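PDB 4R81: NADH dehydrogenase, which binds flavin mononucleotide and probably catalyses the oxidation of NADH or NADPH with a quinone as electron acceptor. Local coordinates for residues R58-A64 / W108-Y114; F18-V22 / R185-L189. One frame throughout, in Å; residues are numbered along the deposited sequence.

Contact 1 of 2, residues R58-A64 / W108-Y114; sequences REISQEA and WTYGYAY
Tyr110 lays its ring against the turn that ends helix 53-61, and Gln62 covers one face of it. CB of Gln62 stands 3.7 Å from the ring centroid, only 13° off the normal, a CH-pi contact over the middle of the ring. Beyond CB the Gln62 chain extends across the ring near CE2 and CD2, its amide tilted just 19° from the ring plane. Tyr114 O of the same loop sits over the opposite face, toward the rim, and Ala64 N lies in plane at the edge.

Glu59 and Arg58 grip the backbone of Tyr110 from both ends. OE1 of Glu59 takes the Tyr110 N-H on its syn lone pair, 2.7 Å and nearly straight at 162°; with CG anti to the carbonyl carbon, a bend at chi2 turns the carboxylate to the loop. Arg58 NH1 donates to Tyr110 O at 2.9 Å, in the carbonyl plane, and also forms a salt bridge with Glu59 OE2, met from above the carboxylate plane. The two charged side chains thus steady each other while each holds one peptide group.

Waters extend the network. One joins Arg58 NH2, Thr109 OG1 and Tyr110 O; a second bridges Glu59 OE1 to Tyr114 OH, 2.6 Å from the hydroxyl. Where the two backbones come closest, Ala64 CB packs on Gly111 CA at 3.6 Å.

Pro179 of the second subunit packs on Gln62, and Ile60 touches FMN. Side chains clasping loop backbone at a helix C-terminus here join two connections of the flavodoxin-like fold beside a flavin site at the subunit interface.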
ATOM      1  N   ARG A  58      17.992  -0.050 -11.238  1.00 24.68           N
ATOM      2  CA  ARG A  58      17.892   1.135 -12.078  1.00 24.87           C
ATOM      3  C   ARG A  58      17.459   2.340 -11.249  1.00 26.28           C
ATOM      4  O   ARG A  58      18.025   3.423 -11.371  1.00 28.47           O
ATOM      5  CB  ARG A  58      16.914   0.877 -13.236  1.00 25.87           C
ATOM      6  CG  ARG A  58      16.860   1.972 -14.304  1.00 28.64           C
ATOM      7  CD  ARG A  58      15.709   2.941 -14.071  1.00 29.91           C
ATOM      8  NE  ARG A  58      15.617   3.982 -15.098  1.00 30.98           N
ATOM      9  CZ  ARG A  58      15.069   5.179 -14.897  1.00 31.03           C
ATOM     10  NH1 ARG A  58      14.564   5.494 -13.706  1.00 29.45           N
ATOM     11  NH2 ARG A  58      15.028   6.062 -15.884  1.00 32.17           N
ATOM     12  N   GLU A  59      16.452   2.145 -10.405  1.00 25.60           N
ATOM     13  CA  GLU A  59      15.944   3.219  -9.557  1.00 24.72           C
ATOM     14  C   GLU A  59      16.973   3.695  -8.528  1.00 26.04           C
ATOM     15  O   GLU A  59      17.126   4.901  -8.308  1.00 26.60           O
ATOM     16  CB  GLU A  59      14.649   2.777  -8.873  1.00 24.52           C
ATOM     17  CG  GLU A  59      13.538   2.470  -9.867  1.00 25.36           C
ATOM     18  CD  GLU A  59      13.239   3.642 -10.781  1.00 27.45           C
ATOM     19  OE1 GLU A  59      12.949   4.744 -10.257  1.00 27.99           O
ATOM     20  OE2 GLU A  59      13.303   3.469 -12.022  1.00 28.53           O
ATOM     21  N   ILE A  60      17.674   2.755  -7.901  1.00 27.71           N
ATOM     22  CA  ILE A  60      18.697   3.093  -6.907  1.00 29.27           C
ATOM     23  C   ILE A  60      19.874   3.839  -7.530  1.00 29.96           C
ATOM     24  O   ILE A  60      20.489   4.697  -6.887  1.00 31.11           O
ATOM     25  CB  ILE A  60      19.194   1.831  -6.158  1.00 30.20           C
ATOM     26  CG1 ILE A  60      18.090   1.309  -5.240  1.00 30.91           C
ATOM     27  CG2 ILE A  60      20.452   2.116  -5.342  1.00 34.12           C
ATOM     28  CD1 ILE A  60      17.709   2.274  -4.119  1.00 31.76           C
ATOM     29  N   SER A  61      20.165   3.525  -8.791  1.00 29.97           N
ATOM     30  CA  SER A  61      21.287   4.144  -9.494  1.00 30.44           C
ATOM     31  C   SER A  61      21.074   5.646  -9.664  1.00 32.14           C
ATOM     32  O   SER A  61      22.037   6.415  -9.720  1.00 33.63           O
ATOM     33  CB  SER A  61      21.499   3.494 -10.863  1.00 31.69           C
ATOM     34  OG  SER A  61      20.585   4.002 -11.825  1.00 32.70           O
ATOM     35  N   GLN A  62      19.807   6.047  -9.747  1.00 31.96           N
ATOM     36  CA  GLN A  62      19.431   7.452  -9.899  1.00 33.33           C
ATOM     37  C   GLN A  62      20.074   8.073 -11.133  1.00 34.74           C
ATOM     38  O   GLN A  62      20.755   9.100 -11.059  1.00 35.63           O
ATOM     39  CB  GLN A  62      19.732   8.247  -8.621  1.00 35.06           C
ATOM     40  CG  GLN A  62      19.083   7.631  -7.384  1.00 36.29           C
ATOM     41  CD  GLN A  62      18.830   8.627  -6.269  1.00 37.43           C
ATOM     42  OE1 GLN A  62      19.556   9.609  -6.119  1.00 38.48           O
ATOM     43  NE2 GLN A  62      17.786   8.374  -5.477  1.00 37.41           N
ATOM     44  N   GLU A  63      19.853   7.413 -12.265  1.00 36.32           N
ATOM     45  CA  GLU A  63      20.246   7.917 -13.572  1.00 39.19           C
ATOM     46  C   GLU A  63      18.971   8.185 -14.355  1.00 39.31           C
ATOM     47  O   GLU A  63      18.262   7.252 -14.722  1.00 39.92           O
ATOM     48  CB  GLU A  63      21.092   6.881 -14.315  1.00 41.45           C
ATOM     49  CG  GLU A  63      22.411   6.539 -13.641  1.00 43.99           C
ATOM     50  CD  GLU A  63      23.362   7.719 -13.596  1.00 47.14           C
ATOM     51  OE1 GLU A  63      23.236   8.611 -14.463  1.00 48.56           O
ATOM     52  OE2 GLU A  63      24.232   7.758 -12.693  1.00 47.81           O
ATOM     53  N   ALA A  64      18.677   9.459 -14.600  1.00 40.37           N
ATOM     54  CA  ALA A  64      17.421   9.849 -15.240  1.00 42.99           C
ATOM     55  C   ALA A  64      17.265   9.304 -16.663  1.00 43.50           C
ATOM     56  O   ALA A  64      16.146   9.096 -17.142  1.00 43.70           O
ATOM     57  CB  ALA A  64      17.272  11.369 -15.229  1.00 44.12           C
ATOM     58  N   TRP A 108       6.294   5.478 -11.007  1.00 18.18           N
ATOM     59  CA  TRP A 108       6.865   6.721 -10.498  1.00 18.60           C
ATOM     60  C   TRP A 108       8.394   6.601 -10.450  1.00 19.47           C
ATOM     61  O   TRP A 108       8.988   6.446  -9.379  1.00 20.31           O
ATOM     62  CB  TRP A 108       6.320   7.032  -9.101  1.00 18.69           C
ATOM     63  CG  TRP A 108       4.997   7.815  -8.979  1.00 18.53           C
ATOM     64  CD1 TRP A 108       4.456   8.260  -7.812  1.00 18.96           C
ATOM     65  CD2 TRP A 108       4.085   8.244 -10.026  1.00 19.09           C
ATOM     66  NE1 TRP A 108       3.278   8.924  -8.048  1.00 18.12           N
ATOM     67  CE2 TRP A 108       3.027   8.933  -9.393  1.00 18.83           C
ATOM     68  CE3 TRP A 108       4.057   8.110 -11.421  1.00 18.79           C
ATOM     69  CZ2 TRP A 108       1.959   9.494 -10.104  1.00 18.68           C
ATOM     70  CZ3 TRP A 108       2.991   8.667 -12.127  1.00 19.70           C
ATOM     71  CH2 TRP A 108       1.957   9.349 -11.465  1.00 19.67           C
ATOM     72  N   THR A 109       9.030   6.683 -11.614  1.00 19.82           N
ATOM     73  CA  THR A 109      10.454   6.363 -11.748  1.00 20.59           C
ATOM     74  C   THR A 109      11.376   7.556 -11.566  1.00 22.18           C
ATOM     75  O   THR A 109      10.976   8.703 -11.764  1.00 22.21           O
ATOM     76  CB  THR A 109      10.744   5.707 -13.116  1.00 21.02           C
ATOM     77  OG1 THR A 109      10.234   6.540 -14.164  1.00 23.08           O
ATOM     78  CG2 THR A 109      10.065   4.370 -13.194  1.00 21.11           C
ATOM     79  N   TYR A 110      12.620   7.278 -11.180  1.00 23.26           N
ATOM     80  CA  TYR A 110      13.606   8.332 -11.035  1.00 25.02           C
ATOM     81  C   TYR A 110      13.842   8.982 -12.393  1.00 26.92           C
ATOM     82  O   TYR A 110      14.012   8.292 -13.407  1.00 26.75           O
ATOM     83  CB  TYR A 110      14.922   7.800 -10.463  1.00 26.84           C
ATOM     84  CG  TYR A 110      15.901   8.915 -10.203  1.00 27.91           C
ATOM     85  CD1 TYR A 110      16.756   9.358 -11.201  1.00 28.53           C
ATOM     86  CD2 TYR A 110      15.939   9.560  -8.972  1.00 29.29           C
ATOM     87  CE1 TYR A 110      17.627  10.395 -10.984  1.00 29.44           C
ATOM     88  CE2 TYR A 110      16.811  10.595  -8.743  1.00 30.59           C
ATOM     89  CZ  TYR A 110      17.656  11.008  -9.753  1.00 31.36           C
ATOM     90  OH  TYR A 110      18.529  12.043  -9.538  1.00 34.68           O
ATOM     91  N   GLY A 111      13.847  10.314 -12.405  1.00 27.34           N
ATOM     92  CA  GLY A 111      14.016  11.066 -13.635  1.00 28.48           C
ATOM     93  C   GLY A 111      12.692  11.472 -14.252  1.00 29.90           C
ATOM     94  O   GLY A 111      12.656  12.306 -15.157  1.00 31.39           O
ATOM     95  N   TYR A 112      11.605  10.883 -13.757  1.00 28.88           N
ATOM     96  CA  TYR A 112      10.263  11.177 -14.249  1.00 27.19           C
ATOM     97  C   TYR A 112       9.386  11.779 -13.151  1.00 27.16           C
ATOM     98  O   TYR A 112       8.953  12.934 -13.251  1.00 26.74           O
ATOM     99  CB  TYR A 112       9.614   9.902 -14.790  1.00 26.89           C
ATOM    100  CG  TYR A 112       8.192  10.088 -15.280  1.00 26.61           C
ATOM    101  CD1 TYR A 112       7.924  10.822 -16.428  1.00 28.18           C
ATOM    102  CD2 TYR A 112       7.120   9.523 -14.599  1.00 26.57           C
ATOM    103  CE1 TYR A 112       6.625  10.986 -16.885  1.00 28.42           C
ATOM    104  CE2 TYR A 112       5.824   9.682 -15.043  1.00 26.78           C
ATOM    105  CZ  TYR A 112       5.581  10.416 -16.186  1.00 27.71           C
ATOM    106  OH  TYR A 112       4.290  10.580 -16.635  1.00 27.83           O
ATOM    107  N   ALA A 113       9.120  10.993 -12.109  1.00 25.62           N
ATOM    108  CA  ALA A 113       8.261  11.431 -11.006  1.00 25.77           C
ATOM    109  C   ALA A 113       9.016  12.243  -9.959  1.00 26.97           C
ATOM    110  O   ALA A 113       8.422  13.032  -9.223  1.00 28.42           O
ATOM    111  CB  ALA A 113       7.575  10.236 -10.350  1.00 23.30           C
ATOM    112  N   TYR A 114      10.326  12.037  -9.887  1.00 26.87           N
ATOM    113  CA  TYR A 114      11.160  12.755  -8.936  1.00 26.55           C
ATOM    114  C   TYR A 114      12.612  12.672  -9.374  1.00 27.39           C
ATOM    115  O   TYR A 114      13.013  11.708 -10.026  1.00 26.42           O
ATOM    116  CB  TYR A 114      11.001  12.168  -7.526  1.00 25.99           C
ATOM    117  CG  TYR A 114      11.585  10.779  -7.326  1.00 24.81           C
ATOM    118  CD1 TYR A 114      10.909   9.646  -7.769  1.00 23.07           C
ATOM    119  CD2 TYR A 114      12.798  10.602  -6.669  1.00 25.92           C
ATOM    120  CE1 TYR A 114      11.435   8.375  -7.579  1.00 23.49           C
ATOM    121  CE2 TYR A 114      13.332   9.337  -6.476  1.00 26.06           C
ATOM    122  CZ  TYR A 114      12.645   8.228  -6.932  1.00 25.88           C
ATOM    123  OH  TYR A 114      13.173   6.971  -6.738  1.00 26.92           O
TER
HETATM  124  O   HOH W   1      12.526   7.752 -15.522  1.00 26.62           O
HETATM  125  O   HOH W   2      15.937   6.367  -6.267  1.00 26.22           O
HETATM  126  O   HOH W   3      12.102   4.825  -7.689  1.00 27.77           O

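Contact 2 of 2, residues F18-V22 / R185-L189; sequences FSREV and REINL. With FMN (flavin mononucleotide), chain E.
Phe18 inserts its ring between helices 18-32 and 185-197, meeting three side chains of the second. Asn188 CB comes to the ring edge, 3.6 Å from Phe18 CZ, while Leu189 CD2 lies 3.6 Å from Phe18 CE1. Arg185 contributes its aliphatic part, with CG at 3.5 Å from Phe18 CE1 and the guanidinium plane almost perpendicular to the ring. A chi1 of -180°, placing CG opposite the backbone N, swings the ring toward helix 185-197 although the bond to CB does not itself aim there. Leu189 CD2 also packs on Val22 CG2, which lies over one face of the Phe18 ring, toward its rim.

Beside this apolar group, Glu21 and Arg185 are paired as a salt bridge, its detail doubtful.

At the N-terminal end of helix 18-32 sits the FMN phosphate. Phe18 N donates to FMN O1P at 2.9 Å, and O2P receives both Ser19 N and Ser19 OG, each at 2.7 Å. Asn188 ND2 is held by Gly175 O, and Met177 packs on Phe18, Arg185 and Asn188. Val22 faces strands 84-90 and 129-135. A phosphate bound by main-chain N-H groups at the N-terminus of the helix following the first strand is the hallmark of the flavodoxin-like FMN site.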
ATOM      1  N   PHE A  18     -18.706  -2.436  -6.791  1.00 21.78           N
ATOM      2  CA  PHE A  18     -19.121  -1.051  -6.639  1.00 20.80           C
ATOM      3  C   PHE A  18     -18.121  -0.120  -7.319  1.00 20.10           C
ATOM      4  O   PHE A  18     -18.513   0.878  -7.920  1.00 19.22           O
ATOM      5  CB  PHE A  18     -19.306  -0.693  -5.168  1.00 19.08           C
ATOM      6  CG  PHE A  18     -19.745   0.725  -4.946  1.00 21.55           C
ATOM      7  CD1 PHE A  18     -20.981   1.168  -5.403  1.00 23.06           C
ATOM      8  CD2 PHE A  18     -18.924   1.614  -4.275  1.00 22.80           C
ATOM      9  CE1 PHE A  18     -21.387   2.487  -5.189  1.00 23.64           C
ATOM     10  CE2 PHE A  18     -19.314   2.922  -4.066  1.00 22.76           C
ATOM     11  CZ  PHE A  18     -20.550   3.361  -4.519  1.00 23.25           C
ATOM     12  N   SER A  19     -16.835  -0.461  -7.250  1.00 20.16           N
ATOM     13  CA  SER A  19     -15.803   0.379  -7.852  1.00 20.13           C
ATOM     14  C   SER A  19     -16.042   0.557  -9.357  1.00 20.30           C
ATOM     15  O   SER A  19     -15.810   1.631  -9.917  1.00 20.10           O
ATOM     16  CB  SER A  19     -14.411  -0.202  -7.589  1.00 21.17           C
ATOM     17  OG  SER A  19     -14.047  -0.021  -6.226  1.00 21.87           O
ATOM     18  N   ARG A  20     -16.522  -0.498 -10.005  1.00 21.06           N
ATOM     19  CA  ARG A  20     -16.860  -0.432 -11.422  1.00 21.14           C
ATOM     20  C   ARG A  20     -17.998   0.559 -11.686  1.00 20.67           C
ATOM     21  O   ARG A  20     -17.967   1.299 -12.668  1.00 20.20           O
ATOM     22  CB  ARG A  20     -17.220  -1.825 -11.955  1.00 22.18           C
ATOM     23  CG  ARG A  20     -17.516  -1.858 -13.439  1.00 25.89           C
ATOM     24  CD  ARG A  20     -16.241  -1.976 -14.239  1.00 28.71           C
ATOM     25  NE  ARG A  20     -15.458  -3.146 -13.843  1.00 30.33           N
ATOM     26  CZ  ARG A  20     -14.264  -3.445 -14.344  1.00 30.07           C
ATOM     27  NH1 ARG A  20     -13.725  -2.656 -15.263  1.00 29.47           N
ATOM     28  NH2 ARG A  20     -13.607  -4.523 -13.927  1.00 31.40           N
ATOM     29  N   GLU A  21     -18.991   0.584 -10.802  1.00 20.79           N
ATOM     30  CA  GLU A  21     -20.078   1.545 -10.923  1.00 21.31           C
ATOM     31  C   GLU A  21     -19.576   2.959 -10.660  1.00 19.02           C
ATOM     32  O   GLU A  21     -20.066   3.920 -11.260  1.00 19.32           O
ATOM     33  CB  GLU A  21     -21.213   1.194  -9.962  1.00 25.14           C
ATOM     34  CG  GLU A  21     -21.759  -0.216 -10.147  1.00 30.05           C
ATOM     35  CD  GLU A  21     -22.917  -0.505  -9.222  1.00 35.52           C
ATOM     36  OE1 GLU A  21     -23.979   0.122  -9.395  1.00 38.78           O
ATOM     37  OE2 GLU A  21     -22.766  -1.354  -8.318  1.00 38.02           O
ATOM     38  N   VAL A  22     -18.601   3.079  -9.759  1.00 18.53           N
ATOM     39  CA  VAL A  22     -17.973   4.363  -9.479  1.00 18.16           C
ATOM     40  C   VAL A  22     -17.267   4.879 -10.729  1.00 19.73           C
ATOM     41  O   VAL A  22     -17.382   6.062 -11.064  1.00 19.35           O
ATOM     42  CB  VAL A  22     -16.996   4.256  -8.295  1.00 16.81           C
ATOM     43  CG1 VAL A  22     -16.118   5.514  -8.191  1.00 17.11           C
ATOM     44  CG2 VAL A  22     -17.780   4.041  -7.012  1.00 18.09           C
ATOM     45  N   ARG A 185     -25.029   3.520  -1.438  1.00 28.49           N
ATOM     46  CA  ARG A 185     -24.669   3.337  -2.835  1.00 28.47           C
ATOM     47  C   ARG A 185     -25.052   4.522  -3.726  1.00 27.87           C
ATOM     48  O   ARG A 185     -24.218   5.045  -4.467  1.00 26.69           O
ATOM     49  CB  ARG A 185     -25.276   2.042  -3.376  1.00 30.16           C
ATOM     50  CG  ARG A 185     -24.726   1.648  -4.720  1.00 34.58           C
ATOM     51  CD  ARG A 185     -25.589   0.601  -5.371  1.00 38.51           C
ATOM     52  NE  ARG A 185     -25.531   0.730  -6.820  1.00 41.95           N
ATOM     53  CZ  ARG A 185     -26.362   0.117  -7.650  1.00 44.05           C
ATOM     54  NH1 ARG A 185     -27.310  -0.674  -7.167  1.00 45.62           N
ATOM     55  NH2 ARG A 185     -26.240   0.296  -8.958  1.00 44.82           N
ATOM     56  N   GLU A 186     -26.305   4.952  -3.651  1.00 28.58           N
ATOM     57  CA  GLU A 186     -26.780   5.998  -4.546  1.00 29.92           C
ATOM     58  C   GLU A 186     -26.100   7.341  -4.293  1.00 28.36           C
ATOM     59  O   GLU A 186     -25.762   8.064  -5.229  1.00 29.00           O
ATOM     60  CB  GLU A 186     -28.301   6.140  -4.463  1.00 34.63           C
ATOM     61  CG  GLU A 186     -28.953   6.254  -5.819  1.00 41.03           C
ATOM     62  CD  GLU A 186     -28.475   5.173  -6.768  1.00 45.14           C
ATOM     63  OE1 GLU A 186     -28.088   5.514  -7.907  1.00 46.47           O
ATOM     64  OE2 GLU A 186     -28.475   3.984  -6.370  1.00 47.24           O
ATOM     65  N   ILE A 187     -25.895   7.672  -3.025  1.00 26.97           N
ATOM     66  CA  ILE A 187     -25.287   8.945  -2.684  1.00 27.48           C
ATOM     67  C   ILE A 187     -23.817   8.959  -3.109  1.00 24.98           C
ATOM     68  O   ILE A 187     -23.306   9.971  -3.587  1.00 24.67           O
ATOM     69  CB  ILE A 187     -25.486   9.278  -1.183  1.00 32.15           C
ATOM     70  CG1 ILE A 187     -24.846  10.608  -0.811  1.00 33.37           C
ATOM     71  CG2 ILE A 187     -24.933   8.178  -0.284  1.00 34.30           C
ATOM     72  CD1 ILE A 187     -25.036  10.929   0.657  1.00 35.74           C
ATOM     73  N   ASN A 188     -23.144   7.824  -2.964  1.00 23.48           N
ATOM     74  CA  ASN A 188     -21.748   7.750  -3.366  1.00 22.22           C
ATOM     75  C   ASN A 188     -21.552   7.847  -4.878  1.00 22.78           C
ATOM     76  O   ASN A 188     -20.580   8.452  -5.340  1.00 22.36           O
ATOM     77  CB  ASN A 188     -21.070   6.503  -2.783  1.00 21.69           C
ATOM     78  CG  ASN A 188     -20.753   6.663  -1.317  1.00 22.14           C
ATOM     79  OD1 ASN A 188     -20.659   7.787  -0.821  1.00 22.23           O
ATOM     80  ND2 ASN A 188     -20.586   5.549  -0.612  1.00 21.14           N
ATOM     81  N   LEU A 189     -22.478   7.264  -5.641  1.00 22.85           N
ATOM     82  CA  LEU A 189     -22.441   7.369  -7.095  1.00 22.91           C
ATOM     83  C   LEU A 189     -22.736   8.800  -7.535  1.00 23.89           C
ATOM     84  O   LEU A 189     -22.199   9.275  -8.536  1.00 23.51           O
ATOM     85  CB  LEU A 189     -23.422   6.384  -7.743  1.00 23.96           C
ATOM     86  CG  LEU A 189     -23.082   4.895  -7.596  1.00 24.56           C
ATOM     87  CD1 LEU A 189     -24.079   4.016  -8.338  1.00 25.93           C
ATOM     88  CD2 LEU A 189     -21.667   4.608  -8.078  1.00 23.13           C
TER
HETATM   89  N1  FMN E 300     -12.908  -1.167   4.267  1.00 23.18           N
HETATM   90  C2  FMN E 300     -12.388  -0.192   5.097  1.00 23.80           C
HETATM   91  O2  FMN E 300     -13.094   0.741   5.455  1.00 24.50           O
HETATM   92  N3  FMN E 300     -11.076  -0.258   5.523  1.00 23.01           N
HETATM   93  C4  FMN E 300     -10.269  -1.302   5.122  1.00 22.00           C
HETATM   94  O4  FMN E 300      -9.104  -1.334   5.506  1.00 22.70           O
HETATM   95  C4A FMN E 300     -10.780  -2.294   4.288  1.00 21.73           C
HETATM   96  N5  FMN E 300      -9.999  -3.358   3.885  1.00 22.11           N
HETATM   97  C5A FMN E 300     -10.518  -4.321   3.044  1.00 22.03           C
HETATM   98  C6  FMN E 300      -9.717  -5.384   2.626  1.00 20.99           C
HETATM   99  C7  FMN E 300     -10.231  -6.368   1.785  1.00 21.68           C
HETATM  100  C7M FMN E 300      -9.364  -7.500   1.320  1.00 22.91           C
HETATM  101  C8  FMN E 300     -11.557  -6.289   1.356  1.00 21.07           C
HETATM  102  C8M FMN E 300     -12.129  -7.347   0.452  1.00 23.34           C
HETATM  103  C9  FMN E 300     -12.354  -5.231   1.786  1.00 21.71           C
HETATM  104  C9A FMN E 300     -11.842  -4.242   2.625  1.00 22.07           C
HETATM  105  N10 FMN E 300     -12.630  -3.185   3.049  1.00 21.72           N
HETATM  106  C10 FMN E 300     -12.104  -2.214   3.867  1.00 21.95           C
HETATM  107  C1' FMN E 300     -14.046  -3.051   2.588  1.00 21.09           C
HETATM  108  C2' FMN E 300     -13.948  -2.530   1.147  1.00 21.08           C
HETATM  109  O2' FMN E 300     -13.431  -1.215   1.084  1.00 18.94           O
HETATM  110  C3' FMN E 300     -15.278  -2.671   0.426  1.00 22.76           C
HETATM  111  O3' FMN E 300     -15.466  -4.059   0.199  1.00 23.75           O
HETATM  112  C4' FMN E 300     -15.258  -1.933  -0.906  1.00 23.28           C
HETATM  113  O4' FMN E 300     -15.196  -0.534  -0.729  1.00 25.12           O
HETATM  114  C5' FMN E 300     -16.479  -2.262  -1.750  1.00 22.80           C
HETATM  115  O5' FMN E 300     -16.211  -1.776  -3.044  1.00 23.75           O
HETATM  116  P   FMN E 300     -16.031  -2.833  -4.238  1.00 23.53           P
HETATM  117  O1P FMN E 300     -17.372  -3.512  -4.448  1.00 24.43           O
HETATM  118  O2P FMN E 300     -15.619  -2.110  -5.496  1.00 26.06           O
HETATM  119  O3P FMN E 300     -15.009  -3.862  -3.821  1.00 24.64           O

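The two contacts lie on opposite sides of the chain's centre, their nearest atoms about 19 Å apart, and share no helix or strand. Contact 2 is buried and apolar at heart, joining two regular helices beside the sheet, with a charged pair alongside. Contact 1 is only partly buried and joins a helix end to an irregular loop; there polar side chains bonded to main chain, aided by waters, do much of the work. Each adjoins a different FMN pocket: 18-22 grasps the phosphate directly, whereas 58-64 touches FMN through Ile60. Contact 1 also meets the second subunit, while contact 2 stays within its own chain.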